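Local atomic coordinates of delta toxin (PDB entry 2YGT), a protein that probably kills host cells, including red blood cells, by forming beta-barrel pores in their membranes, as a haemolysin of the leukocidin/hemolysin type. Residues I65-F70 against I244-K249. Numbering follows the deposited sequence.
Sequences ISLKGF and IEISLK
Segments 65-70 (of strand 61-72) and 244-249 (of strand 241-259) run in the same general sense but in different sheets, which pack face to face as a beta sandwich, as in leukocidin/hemolysin toxins: the CA atoms of Leu-67 and Ile-246 are 9.0 Å apart and those of Ile-65 and Ile-244 10.6 Å, far too wide for backbone pairing, so the close contacts are between side chains. The closest meeting is between Leu-67 and Ile-246, end to end through their terminal methyls. CD1 of Leu-67 lies 3.5 Å from CD1 of Ile-246 and 3.8 Å from its CG2, so that one leucine methyl touches both branches of the isoleucine. The torsions account for this: Leu-67 holds CG anti to its N (chi1 -177°), while in Ile-246 CG1 lies anti to the carbonyl carbon and an extended chi2 (-175°) carries CD1 on toward Leu-67, with CG2 beside the carbonyl carbon. Two residues back on each strand, the same alternation brings Ile-65 and Ile-244 together more loosely, the nearest atoms being the two CD1 methyls at 4.4 Å. All four side chains are buried, and both pairings are purely apolar. Strand 61-72 lies between strands 45-54 and 224-235, bonding through its backbone to Asp-49 and Val-231, among others. Ile-46 touches both Leu-67 and Ile-246, while Val-95 of strand 84-99 also touches Leu-67 and Phe-279 of strand 263-282 packs on Ile-244, extending the apolar layer between the sheets.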
ATOM      1  N   ILE A  65      -3.380  12.153  -4.776  1.00 16.39           N
ATOM      2  CA  ILE A  65      -3.882  11.433  -3.610  1.00 16.26           C
ATOM      3  C   ILE A  65      -2.854  10.476  -3.010  1.00 16.09           C
ATOM      4  O   ILE A  65      -2.365   9.565  -3.676  1.00 16.06           O
ATOM      5  CB  ILE A  65      -5.171  10.661  -3.937  1.00 27.54           C
ATOM      6  CG1 ILE A  65      -6.254  11.634  -4.411  1.00 27.96           C
ATOM      7  CG2 ILE A  65      -5.643   9.868  -2.723  1.00 19.14           C
ATOM      8  CD1 ILE A  65      -7.496  10.955  -4.926  1.00 33.54           C
ATOM      9  N   SER A  66      -2.532  10.702  -1.742  1.00 16.06           N
ATOM     10  CA  SER A  66      -1.645   9.817  -1.005  1.00 15.99           C
ATOM     11  C   SER A  66      -2.465   8.867  -0.137  1.00 17.72           C
ATOM     12  O   SER A  66      -3.266   9.298   0.691  1.00 16.40           O
ATOM     13  CB  SER A  66      -0.669  10.622  -0.143  1.00 16.08           C
ATOM     14  OG  SER A  66       0.062   9.775   0.726  1.00 30.26           O
ATOM     15  N   LEU A  67      -2.261   7.573  -0.344  1.00 18.32           N
ATOM     16  CA  LEU A  67      -2.964   6.542   0.403  1.00 19.92           C
ATOM     17  C   LEU A  67      -2.055   5.944   1.475  1.00 18.72           C
ATOM     18  O   LEU A  67      -1.015   5.363   1.162  1.00 26.54           O
ATOM     19  CB  LEU A  67      -3.445   5.459  -0.564  1.00 26.40           C
ATOM     20  CG  LEU A  67      -4.280   4.276  -0.084  1.00 39.64           C
ATOM     21  CD1 LEU A  67      -4.996   3.650  -1.270  1.00 45.53           C
ATOM     22  CD2 LEU A  67      -3.420   3.244   0.627  1.00 45.04           C
ATOM     23  N   LYS A  68      -2.443   6.096   2.738  1.00 16.06           N
ATOM     24  CA  LYS A  68      -1.702   5.498   3.849  1.00 20.60           C
ATOM     25  C   LYS A  68      -2.618   4.584   4.652  1.00 19.43           C
ATOM     26  O   LYS A  68      -3.719   4.975   5.030  1.00 23.94           O
ATOM     27  CB  LYS A  68      -1.116   6.574   4.766  1.00 17.59           C
ATOM     28  CG  LYS A  68       0.019   7.368   4.150  1.00 20.06           C
ATOM     29  N   GLY A  69      -2.166   3.365   4.916  1.00 21.88           N
ATOM     30  CA  GLY A  69      -3.003   2.411   5.617  1.00 25.61           C
ATOM     31  C   GLY A  69      -2.289   1.507   6.599  1.00 29.07           C
ATOM     32  O   GLY A  69      -1.059   1.468   6.667  1.00 22.53           O
ATOM     33  N   PHE A  70      -3.082   0.785   7.380  1.00 26.41           N
ATOM     34  CA  PHE A  70      -2.562  -0.270   8.230  1.00 22.37           C
ATOM     35  C   PHE A  70      -3.478  -1.478   8.147  1.00 23.14           C
ATOM     36  O   PHE A  70      -4.660  -1.392   8.473  1.00 17.35           O
ATOM     37  CB  PHE A  70      -2.430   0.182   9.685  1.00 17.59           C
ATOM     38  CG  PHE A  70      -1.920  -0.899  10.604  1.00 20.98           C
ATOM     39  CD1 PHE A  70      -0.592  -1.291  10.559  1.00 20.72           C
ATOM     40  CD2 PHE A  70      -2.767  -1.526  11.504  1.00 20.66           C
ATOM     41  CE1 PHE A  70      -0.116  -2.289  11.393  1.00 25.55           C
ATOM     42  CE2 PHE A  70      -2.298  -2.523  12.344  1.00 23.08           C
ATOM     43  CZ  PHE A  70      -0.970  -2.905  12.289  1.00 28.92           C
ATOM     44  N   ILE A 244     -14.143   7.705  -5.537  1.00 20.30           N
ATOM     45  CA  ILE A 244     -13.145   6.647  -5.562  1.00 22.01           C
ATOM     46  C   ILE A 244     -13.494   5.570  -4.540  1.00 20.55           C
ATOM     47  O   ILE A 244     -14.202   5.830  -3.566  1.00 20.54           O
ATOM     48  CB  ILE A 244     -11.738   7.187  -5.245  1.00 23.47           C
ATOM     49  CG1 ILE A 244     -11.648   7.613  -3.778  1.00 18.82           C
ATOM     50  CG2 ILE A 244     -11.392   8.339  -6.169  1.00 18.56           C
ATOM     51  CD1 ILE A 244     -10.247   7.971  -3.334  1.00 18.07           C
ATOM     52  N   GLU A 245     -13.006   4.356  -4.774  1.00 21.95           N
ATOM     53  CA  GLU A 245     -13.172   3.267  -3.821  1.00 22.10           C
ATOM     54  C   GLU A 245     -11.811   2.700  -3.476  1.00 27.41           C
ATOM     55  O   GLU A 245     -11.005   2.426  -4.363  1.00 31.51           O
ATOM     56  CB  GLU A 245     -14.022   2.142  -4.406  1.00 23.03           C
ATOM     57  CG  GLU A 245     -15.471   2.485  -4.654  1.00 36.74           C
ATOM     58  CD  GLU A 245     -16.230   1.309  -5.231  1.00 44.54           C
ATOM     59  OE1 GLU A 245     -16.217   0.224  -4.610  1.00 45.92           O
ATOM     60  OE2 GLU A 245     -16.830   1.465  -6.313  1.00 50.44           O
ATOM     61  N   ILE A 246     -11.552   2.516  -2.190  1.00 19.15           N
ATOM     62  CA  ILE A 246     -10.318   1.873  -1.774  1.00 18.52           C
ATOM     63  C   ILE A 246     -10.613   0.532  -1.120  1.00 21.64           C
ATOM     64  O   ILE A 246     -11.412   0.446  -0.187  1.00 23.26           O
ATOM     65  CB  ILE A 246      -9.509   2.763  -0.825  1.00 18.15           C
ATOM     66  CG1 ILE A 246      -9.097   4.048  -1.548  1.00 17.76           C
ATOM     67  CG2 ILE A 246      -8.287   2.017  -0.312  1.00 17.64           C
ATOM     68  CD1 ILE A 246      -8.189   4.935  -0.741  1.00 18.63           C
ATOM     69  N   SER A 247      -9.974  -0.516  -1.628  1.00 18.54           N
ATOM     70  CA  SER A 247     -10.167  -1.857  -1.095  1.00 21.52           C
ATOM     71  C   SER A 247      -8.892  -2.368  -0.437  1.00 23.15           C
ATOM     72  O   SER A 247      -7.809  -2.286  -1.014  1.00 22.11           O
ATOM     73  CB  SER A 247     -10.600  -2.822  -2.201  1.00 19.10           C
ATOM     74  OG  SER A 247     -11.787  -2.384  -2.833  1.00 23.28           O
ATOM     75  N   LEU A 248      -9.031  -2.885   0.779  1.00 22.94           N
ATOM     76  CA  LEU A 248      -7.930  -3.536   1.468  1.00 21.09           C
ATOM     77  C   LEU A 248      -8.222  -5.025   1.514  1.00 25.68           C
ATOM     78  O   LEU A 248      -9.317  -5.434   1.899  1.00 28.05           O
ATOM     79  CB  LEU A 248      -7.789  -2.993   2.889  1.00 18.48           C
ATOM     80  CG  LEU A 248      -7.863  -1.475   3.063  1.00 21.37           C
ATOM     81  CD1 LEU A 248      -7.791  -1.112   4.535  1.00 26.96           C
ATOM     82  CD2 LEU A 248      -6.763  -0.771   2.281  1.00 17.63           C
ATOM     83  N   LYS A 249      -7.250  -5.835   1.109  1.00 26.04           N
ATOM     84  CA  LYS A 249      -7.422  -7.282   1.118  1.00 24.11           C
ATOM     85  C   LYS A 249      -6.214  -7.955   1.746  1.00 24.75           C
ATOM     86  O   LYS A 249      -5.075  -7.555   1.509  1.00 25.34           O
ATOM     87  CB  LYS A 249      -7.617  -7.815  -0.302  1.00 28.42           C
ATOM     88  CG  LYS A 249      -8.545  -6.981  -1.163  1.00 38.30           C
ATOM     89  CD  LYS A 249      -8.505  -7.451  -2.606  1.00 42.75           C
ATOM     90  CE  LYS A 249      -9.156  -6.441  -3.533  1.00 43.11           C
ATOM     91  NZ  LYS A 249      -9.100  -6.890  -4.950  1.00 45.66           N
TER